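Local coordinates for protein putative fructosamine-3-kinase (Thermobifida fusca YX, PDB 3F7W) that is a putative fructosamine-3-kinase with a protein-kinase-like fold that probably phosphorylates a small-molecule substrate, perhaps a fructosamine, at residues 67-77 against 207-216; 112-120 against 185-193. All coordinates share one frame; numbering follows the deposited sequence.

Interaction 1 (67-77 against 207-216); sequences WLGRSFGSPVP and AVVIDPAAHG
Pro75 and Val209 join the loop after helix 57-68 to the end of hairpin strand 206-209 in a protein-kinase-like fold; the Ile-Asp-Pro sequence that follows the strand probably stands where kinases carry their DFG motif, consistent with the salt bridge from Asp211 to Lys45. One backbone bond links the segments: Val209 N donates to Pro75 O at 2.8 Å and 162°, tilted from the carbonyl plane. Val208 packs around this oxygen. Its CA makes a C-H...O contact with Pro75 O, its CB stays near the same atom, and CG1, carried beside the carbonyl carbon by a chi1 of 171°, touches Pro75 O at 3.3 Å and then reaches Pro77 CG at 3.8 Å, while CG2, 4.1 Å from Pro75 O, barely touches it. At the next residue, Val209 CG2 lies alongside the Pro75 ring, and Val76 slants across the valine, its CG2 4.1 Å from Val209 CG2. Buried Val209 O finds no hydrogen-bond partner in the model; Pro77 CD sits against it at 3.1 Å. Farther along, the CD2 branch of Leu68 touches both Pro212 CB and Ala214 CB. The segment 207-216 finally passes the indole of Trp67: His215 O lies in the ring plane at its edge, and Trp67 CH2 comes within 3.5 Å of Gly216 N.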
loop_
_atom_site.group_PDB
_atom_site.type_symbol
_atom_site.label_atom_id
_atom_site.label_comp_id
_atom_site.label_asym_id
_atom_site.label_seq_id
_atom_site.Cartn_x
_atom_site.Cartn_y
_atom_site.Cartn_z
ATOM N N TRP A 67 -0.622 9.709 -8.722
ATOM C CA TRP A 67 -2.054 9.555 -8.789
ATOM C C TRP A 67 -2.704 9.668 -7.416
ATOM O O TRP A 67 -3.748 10.304 -7.242
ATOM C CB TRP A 67 -2.344 8.212 -9.453
ATOM C CG TRP A 67 -3.807 7.861 -9.645
ATOM C CD1 TRP A 67 -4.653 8.338 -10.611
ATOM C CD2 TRP A 67 -4.548 6.872 -8.916
ATOM N NE1 TRP A 67 -5.900 7.748 -10.484
ATOM C CE2 TRP A 67 -5.854 6.830 -9.467
ATOM C CE3 TRP A 67 -4.234 6.015 -7.854
ATOM C CZ2 TRP A 67 -6.841 5.957 -8.989
ATOM C CZ3 TRP A 67 -5.212 5.170 -7.372
ATOM C CH2 TRP A 67 -6.489 5.128 -7.949
ATOM N N LEU A 68 -2.097 9.062 -6.418
ATOM C CA LEU A 68 -2.635 9.077 -5.083
ATOM C C LEU A 68 -2.498 10.429 -4.404
ATOM O O LEU A 68 -3.284 10.767 -3.493
ATOM C CB LEU A 68 -1.903 7.965 -4.299
ATOM C CG LEU A 68 -2.444 7.388 -3.039
ATOM C CD1 LEU A 68 -3.793 6.646 -3.321
ATOM C CD2 LEU A 68 -1.322 6.471 -2.468
ATOM N N GLY A 69 -1.575 11.257 -4.895
ATOM C CA GLY A 69 -1.176 12.472 -4.209
ATOM C C GLY A 69 -2.026 13.702 -4.502
ATOM O O GLY A 69 -1.731 14.760 -4.004
ATOM N N ARG A 70 -3.056 13.545 -5.331
ATOM C CA ARG A 70 -3.885 14.666 -5.765
ATOM C C ARG A 70 -5.151 14.742 -4.890
ATOM O O ARG A 70 -6.296 14.553 -5.344
ATOM C CB ARG A 70 -4.191 14.552 -7.263
ATOM C CG ARG A 70 -2.917 14.415 -8.122
ATOM C CD ARG A 70 -3.224 14.307 -9.597
ATOM N NE ARG A 70 -2.495 13.212 -10.236
ATOM C CZ ARG A 70 -2.749 12.745 -11.464
ATOM N NH1 ARG A 70 -3.699 13.295 -12.223
ATOM N NH2 ARG A 70 -2.058 11.711 -11.937
ATOM N N SER A 71 -4.923 14.935 -3.602
ATOM C CA SER A 71 -5.996 15.385 -2.710
ATOM C C SER A 71 -5.564 16.459 -1.735
ATOM O O SER A 71 -4.369 16.662 -1.491
ATOM C CB SER A 71 -6.567 14.191 -1.958
ATOM O OG SER A 71 -5.564 13.582 -1.161
ATOM N N PHE A 72 -6.553 17.127 -1.138
ATOM C CA PHE A 72 -6.287 18.216 -0.169
ATOM C C PHE A 72 -5.615 17.656 1.079
ATOM O O PHE A 72 -6.108 16.682 1.646
ATOM C CB PHE A 72 -7.571 18.909 0.242
ATOM C CG PHE A 72 -7.356 20.141 1.089
ATOM C CD1 PHE A 72 -6.813 21.303 0.546
ATOM C CD2 PHE A 72 -7.694 20.137 2.422
ATOM C CE1 PHE A 72 -6.619 22.426 1.315
ATOM C CE2 PHE A 72 -7.496 21.257 3.212
ATOM C CZ PHE A 72 -6.960 22.412 2.652
ATOM N N GLY A 73 -4.538 18.303 1.529
ATOM C CA GLY A 73 -3.751 17.817 2.659
ATOM C C GLY A 73 -3.172 16.438 2.425
ATOM O O GLY A 73 -3.013 15.657 3.376
ATOM N N SER A 74 -2.850 16.136 1.172
ATOM C CA SER A 74 -2.336 14.837 0.789
ATOM C C SER A 74 -1.240 14.360 1.741
ATOM O O SER A 74 -0.274 15.109 2.026
ATOM C CB SER A 74 -1.714 14.859 -0.613
ATOM O OG SER A 74 -1.155 13.581 -0.904
ATOM N N PRO A 75 -1.341 13.108 2.202
ATOM C CA PRO A 75 -0.257 12.532 3.008
ATOM C C PRO A 75 0.828 11.847 2.148
ATOM O O PRO A 75 1.689 11.194 2.690
ATOM C CB PRO A 75 -0.993 11.481 3.859
ATOM C CG PRO A 75 -2.068 11.032 2.983
ATOM C CD PRO A 75 -2.457 12.164 2.055
ATOM N N VAL A 76 0.801 12.028 0.828
ATOM C CA VAL A 76 1.685 11.310 -0.098
ATOM C C VAL A 76 2.916 12.167 -0.380
ATOM O O VAL A 76 2.776 13.340 -0.743
ATOM C CB VAL A 76 0.942 11.041 -1.450
ATOM C CG1 VAL A 76 1.825 10.245 -2.416
ATOM C CG2 VAL A 76 -0.369 10.311 -1.193
ATOM N N PRO A 77 4.119 11.589 -0.301
ATOM C CA PRO A 77 5.317 12.392 -0.681
ATOM C C PRO A 77 5.337 12.776 -2.156
ATOM O O PRO A 77 4.894 12.001 -3.025
ATOM C CB PRO A 77 6.484 11.458 -0.413
ATOM C CG PRO A 77 5.954 10.333 0.295
ATOM C CD PRO A 77 4.490 10.213 0.031
ATOM N N ALA A 207 0.165 12.614 9.119
ATOM C CA ALA A 207 1.148 11.580 8.794
ATOM C C ALA A 207 1.394 11.531 7.288
ATOM O O ALA A 207 0.594 12.031 6.486
ATOM C CB ALA A 207 0.705 10.218 9.309
ATOM N N VAL A 208 2.507 10.932 6.931
ATOM C CA VAL A 208 2.879 10.690 5.540
ATOM C C VAL A 208 2.851 9.173 5.267
ATOM O O VAL A 208 3.313 8.359 6.088
ATOM C CB VAL A 208 4.280 11.275 5.230
ATOM C CG1 VAL A 208 4.793 10.848 3.854
ATOM C CG2 VAL A 208 4.246 12.818 5.386
ATOM N N VAL A 209 2.309 8.810 4.107
ATOM C CA VAL A 209 2.163 7.403 3.715
ATOM C C VAL A 209 3.195 7.099 2.649
ATOM O O VAL A 209 3.371 7.869 1.702
ATOM C CB VAL A 209 0.712 7.054 3.246
ATOM C CG1 VAL A 209 -0.291 7.376 4.356
ATOM C CG2 VAL A 209 0.323 7.783 1.945
ATOM N N ILE A 210 3.897 5.984 2.819
ATOM C CA ILE A 210 5.019 5.637 1.926
ATOM C C ILE A 210 4.825 4.242 1.345
ATOM O O ILE A 210 3.945 3.469 1.795
ATOM C CB ILE A 210 6.382 5.751 2.642
ATOM C CG1 ILE A 210 6.435 4.825 3.861
ATOM C CG2 ILE A 210 6.721 7.212 2.997
ATOM C CD1 ILE A 210 7.859 4.528 4.392
ATOM N N ASP A 211 5.616 3.924 0.319
ATOM C CA ASP A 211 5.633 2.607 -0.262
ATOM C C ASP A 211 4.241 2.116 -0.745
ATOM O O ASP A 211 3.833 0.994 -0.464
ATOM C CB ASP A 211 6.269 1.628 0.722
ATOM C CG ASP A 211 7.695 2.020 1.115
ATOM O OD1 ASP A 211 8.402 2.721 0.341
ATOM O OD2 ASP A 211 8.082 1.612 2.213
ATOM N N PRO A 212 3.533 2.930 -1.531
ATOM C CA PRO A 212 2.200 2.527 -1.957
ATOM C C PRO A 212 2.192 1.415 -2.994
ATOM O O PRO A 212 3.156 1.239 -3.764
ATOM C CB PRO A 212 1.648 3.801 -2.633
ATOM C CG PRO A 212 2.847 4.432 -3.221
ATOM C CD PRO A 212 3.901 4.237 -2.116
ATOM N N ALA A 213 1.084 0.668 -3.022
ATOM C CA ALA A 213 0.749 -0.254 -4.113
ATOM C C ALA A 213 -0.617 0.265 -4.633
ATOM O O ALA A 213 -1.671 -0.369 -4.515
ATOM C CB ALA A 213 0.676 -1.712 -3.610
ATOM N N ALA A 214 -0.587 1.485 -5.172
ATOM C CA ALA A 214 -1.778 2.301 -5.314
ATOM C C ALA A 214 -2.680 1.794 -6.440
ATOM O O ALA A 214 -2.212 1.386 -7.508
ATOM C CB ALA A 214 -1.420 3.802 -5.526
ATOM N N HIS A 215 -3.988 1.828 -6.185
ATOM C CA HIS A 215 -4.956 1.480 -7.209
ATOM C C HIS A 215 -6.345 1.879 -6.786
ATOM O O HIS A 215 -6.552 2.318 -5.639
ATOM C CB HIS A 215 -4.906 -0.037 -7.522
ATOM C CG HIS A 215 -5.161 -0.936 -6.339
ATOM N ND1 HIS A 215 -4.192 -1.202 -5.399
ATOM C CD2 HIS A 215 -6.253 -1.644 -5.955
ATOM C CE1 HIS A 215 -4.660 -2.047 -4.498
ATOM N NE2 HIS A 215 -5.905 -2.347 -4.813
ATOM N N GLY A 216 -7.286 1.738 -7.723
ATOM C CA GLY A 216 -8.710 1.826 -7.418
ATOM C C GLY A 216 -9.119 0.581 -6.668
ATOM O O GLY A 216 -8.994 -0.528 -7.185
#

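Interaction 2 (112-120 against 185-193); sequences MHLAGAESF and PEPPARIHG. With EDO (1,2-ethanediol), chain I.
His113 O of helix 99-114 takes Arg190 N of strand 189-191 on a lone pair, in the carbonyl plane, at 3.2 Å, and accepts Gly116 N as well, while Gly116 itself turns out of the helix with a positive phi of 76°. The next link runs the other way: Ala117 N donates to Pro188 O from above its carbonyl plane, and a water bridges the same two atoms. An ethanediol, probably from the crystallisation liquor, gives a further hydrogen bond to Pro188 O. Arg190 and Pro188 carry most of the side-chain contact. The arginine chain runs extended from CG to NE alongside Ala115 CB, and NE donates almost within the guanidinium plane to Gly116 O at 2.7 Å and 161°, with CG 3.1 Å from the same Gly116 O. NH1 goes on to Trp67 O, and the group makes a cation-pi contact with the Trp67 ring. A leucine in place of Arg190 would probably leave Gly116 O and Trp67 O without these donors and the indole without its cation. At the far end Pro188 CB stands over one face of Phe120, 3.9 Å from the ring centroid, a CH-pi contact offset toward the rim. The His113 ring, whose nitrogens bond to Tyr241 and Asp222, turns its CD2 edge to Arg190 O at 3.3 Å. That buried carbonyl has no hydrogen-bond partner in the model, so the C-H groups of His113, at CA and at CD2, probably offer it partial compensation, whereas Gly116 O is served by a charged donor.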
loop_
_atom_site.group_PDB
_atom_site.type_symbol
_atom_site.label_atom_id
_atom_site.label_comp_id
_atom_site.label_asym_id
_atom_site.label_seq_id
_atom_site.Cartn_x
_atom_site.Cartn_y
_atom_site.Cartn_z
HETATM N N MSE A 112 -8.019 11.598 0.480
HETATM C CA MSE A 112 -7.231 10.779 -0.434
HETATM C C MSE A 112 -8.153 9.748 -1.094
HETATM O O MSE A 112 -8.216 9.685 -2.321
HETATM C CB MSE A 112 -6.086 10.041 0.282
HETATM C CG MSE A 112 -5.251 9.152 -0.632
HETATM SE SE MSE A 112 -3.840 8.290 0.368
HETATM C CE MSE A 112 -4.952 6.786 0.937
ATOM N N HIS A 113 -8.866 8.974 -0.288
ATOM C CA HIS A 113 -9.786 7.959 -0.814
ATOM C C HIS A 113 -10.879 8.544 -1.724
ATOM O O HIS A 113 -11.172 8.002 -2.797
ATOM C CB HIS A 113 -10.463 7.214 0.320
ATOM C CG HIS A 113 -9.564 6.265 1.049
ATOM N ND1 HIS A 113 -9.891 5.735 2.273
ATOM C CD2 HIS A 113 -8.367 5.727 0.710
ATOM C CE1 HIS A 113 -8.947 4.896 2.652
ATOM N NE2 HIS A 113 -7.986 4.904 1.740
ATOM N N LEU A 114 -11.471 9.646 -1.287
ATOM C CA LEU A 114 -12.622 10.238 -1.982
ATOM C C LEU A 114 -12.277 11.031 -3.246
ATOM O O LEU A 114 -13.177 11.474 -3.965
ATOM C CB LEU A 114 -13.465 11.055 -0.994
ATOM C CG LEU A 114 -14.575 10.239 -0.285
ATOM C CD1 LEU A 114 -14.089 8.912 0.325
ATOM C CD2 LEU A 114 -15.212 11.076 0.784
ATOM N N ALA A 115 -10.997 11.214 -3.530
ATOM C CA ALA A 115 -10.574 11.653 -4.864
ATOM C C ALA A 115 -11.180 10.709 -5.913
ATOM O O ALA A 115 -11.502 11.118 -7.003
ATOM C CB ALA A 115 -9.053 11.687 -4.942
ATOM N N GLY A 116 -11.358 9.438 -5.545
ATOM C CA GLY A 116 -12.114 8.500 -6.351
ATOM C C GLY A 116 -11.383 7.984 -7.575
ATOM O O GLY A 116 -10.362 8.513 -7.986
ATOM N N ALA A 117 -11.912 6.930 -8.168
ATOM C CA ALA A 117 -11.282 6.305 -9.311
ATOM C C ALA A 117 -12.342 5.898 -10.315
ATOM O O ALA A 117 -13.492 5.672 -9.961
ATOM C CB ALA A 117 -10.474 5.111 -8.861
ATOM N N GLU A 118 -11.933 5.810 -11.572
ATOM C CA GLU A 118 -12.829 5.494 -12.664
ATOM C C GLU A 118 -13.253 4.033 -12.565
ATOM O O GLU A 118 -14.385 3.685 -12.861
ATOM C CB GLU A 118 -12.131 5.764 -14.001
ATOM C CG GLU A 118 -11.275 7.058 -14.002
ATOM C CD GLU A 118 -11.605 8.004 -15.144
ATOM O OE1 GLU A 118 -12.807 8.206 -15.430
ATOM O OE2 GLU A 118 -10.660 8.567 -15.742
ATOM N N SER A 119 -12.332 3.187 -12.103
ATOM C CA SER A 119 -12.589 1.763 -11.958
ATOM C C SER A 119 -11.715 1.207 -10.841
ATOM O O SER A 119 -10.857 1.908 -10.297
ATOM C CB SER A 119 -12.251 1.061 -13.282
ATOM O OG SER A 119 -10.839 1.001 -13.457
ATOM N N PHE A 120 -11.973 -0.042 -10.481
ATOM C CA PHE A 120 -11.054 -0.819 -9.672
ATOM C C PHE A 120 -9.825 -1.132 -10.528
ATOM O O PHE A 120 -9.944 -1.275 -11.726
ATOM C CB PHE A 120 -11.730 -2.070 -9.166
ATOM C CG PHE A 120 -12.918 -1.779 -8.303
ATOM C CD1 PHE A 120 -12.740 -1.409 -6.976
ATOM C CD2 PHE A 120 -14.206 -1.799 -8.838
ATOM C CE1 PHE A 120 -13.828 -1.091 -6.175
ATOM C CE2 PHE A 120 -15.310 -1.497 -8.038
ATOM C CZ PHE A 120 -15.122 -1.141 -6.708
ATOM N N PRO A 185 -22.430 -2.231 -3.155
ATOM C CA PRO A 185 -21.552 -1.527 -4.087
ATOM C C PRO A 185 -21.395 -0.067 -3.708
ATOM O O PRO A 185 -22.374 0.573 -3.314
ATOM C CB PRO A 185 -22.276 -1.649 -5.431
ATOM C CG PRO A 185 -23.193 -2.807 -5.292
ATOM C CD PRO A 185 -23.527 -2.940 -3.847
ATOM N N GLU A 186 -20.158 0.414 -3.740
ATOM C CA GLU A 186 -19.853 1.836 -3.642
ATOM C C GLU A 186 -18.708 2.174 -4.604
ATOM O O GLU A 186 -17.996 1.275 -5.063
ATOM C CB GLU A 186 -19.515 2.222 -2.195
ATOM C CG GLU A 186 -18.275 1.540 -1.636
ATOM C CD GLU A 186 -17.905 2.012 -0.243
ATOM O OE1 GLU A 186 -18.701 1.775 0.707
ATOM O OE2 GLU A 186 -16.810 2.610 -0.115
ATOM N N PRO A 187 -18.530 3.465 -4.932
ATOM C CA PRO A 187 -17.507 3.771 -5.928
ATOM C C PRO A 187 -16.092 3.384 -5.492
ATOM O O PRO A 187 -15.779 3.412 -4.291
ATOM C CB PRO A 187 -17.620 5.295 -6.106
ATOM C CG PRO A 187 -19.006 5.650 -5.573
ATOM C CD PRO A 187 -19.265 4.666 -4.492
ATOM N N PRO A 188 -15.240 3.023 -6.462
ATOM C CA PRO A 188 -13.841 2.750 -6.137
ATOM C C PRO A 188 -13.169 3.979 -5.534
ATOM O O PRO A 188 -13.429 5.114 -5.965
ATOM C CB PRO A 188 -13.220 2.378 -7.484
ATOM C CG PRO A 188 -14.204 2.611 -8.501
ATOM C CD PRO A 188 -15.524 2.869 -7.903
ATOM N N ALA A 189 -12.316 3.726 -4.533
ATOM C CA ALA A 189 -11.514 4.737 -3.872
ATOM C C ALA A 189 -10.077 4.722 -4.416
ATOM O O ALA A 189 -9.624 3.714 -4.953
ATOM C CB ALA A 189 -11.505 4.470 -2.375
ATOM N N ARG A 190 -9.376 5.846 -4.280
ATOM C CA ARG A 190 -7.938 5.878 -4.517
ATOM C C ARG A 190 -7.252 5.381 -3.255
ATOM O O ARG A 190 -7.084 6.131 -2.294
ATOM C CB ARG A 190 -7.429 7.286 -4.854
ATOM C CG ARG A 190 -7.989 7.840 -6.103
ATOM C CD ARG A 190 -7.129 8.932 -6.700
ATOM N NE ARG A 190 -7.904 9.511 -7.751
ATOM C CZ ARG A 190 -7.437 10.273 -8.716
ATOM N NH1 ARG A 190 -6.155 10.630 -8.751
ATOM N NH2 ARG A 190 -8.290 10.720 -9.620
ATOM N N ILE A 191 -6.870 4.121 -3.256
ATOM C CA ILE A 191 -6.275 3.516 -2.065
ATOM C C ILE A 191 -4.777 3.355 -2.164
ATOM O O ILE A 191 -4.213 3.154 -3.264
ATOM C CB ILE A 191 -6.962 2.157 -1.653
ATOM C CG1 ILE A 191 -6.624 0.987 -2.587
ATOM C CG2 ILE A 191 -8.486 2.391 -1.493
ATOM C CD1 ILE A 191 -6.993 -0.438 -1.982
ATOM N N HIS A 192 -4.144 3.418 -0.996
ATOM C CA HIS A 192 -2.711 3.218 -0.850
ATOM C C HIS A 192 -2.294 1.766 -1.249
ATOM O O HIS A 192 -1.307 1.563 -1.957
ATOM C CB HIS A 192 -2.309 3.566 0.587
ATOM C CG HIS A 192 -0.865 3.351 0.886
ATOM N ND1 HIS A 192 -0.357 2.106 1.188
ATOM C CD2 HIS A 192 0.174 4.217 0.962
ATOM C CE1 HIS A 192 0.944 2.215 1.415
ATOM N NE2 HIS A 192 1.289 3.485 1.284
ATOM N N GLY A 193 -3.028 0.778 -0.756
ATOM C CA GLY A 193 -2.852 -0.623 -1.133
ATOM C C GLY A 193 -1.930 -1.458 -0.260
ATOM O O GLY A 193 -1.911 -2.675 -0.394
HETATM C C1 EDO I . -15.376 7.308 -3.107
HETATM O O1 EDO I . -14.260 7.091 -3.968
HETATM C C2 EDO I . -15.361 6.265 -1.987
HETATM O O2 EDO I . -16.080 5.077 -2.349
HETATM O O HOH W 1 -14.905 6.658 -7.525
#

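The two contacts show how a kinase-like fold brings distant segments together: their centres lie about 12 Å apart, and along the chain the order is 67-77, 112-120, 185-193, 207-216, with interaction 2 nested inside the loop closed by interaction 1. The first segments leave the ends of helices 57-68 and 99-114; the second contain strand 189-191 and the end of strand 206-209. His192 couples 185-193 to 207-216: its NE2 is 2.7 Å from Ile210 O and its O 2.8 Å from Ala213 N, both probable hydrogen bonds. Since His192 and Gly193 probably belong to the counterpart of the catalytic loop, and 207-216 to that of the DFG region, this coupling would fix the relative position of two elements that shape the active site of kinases.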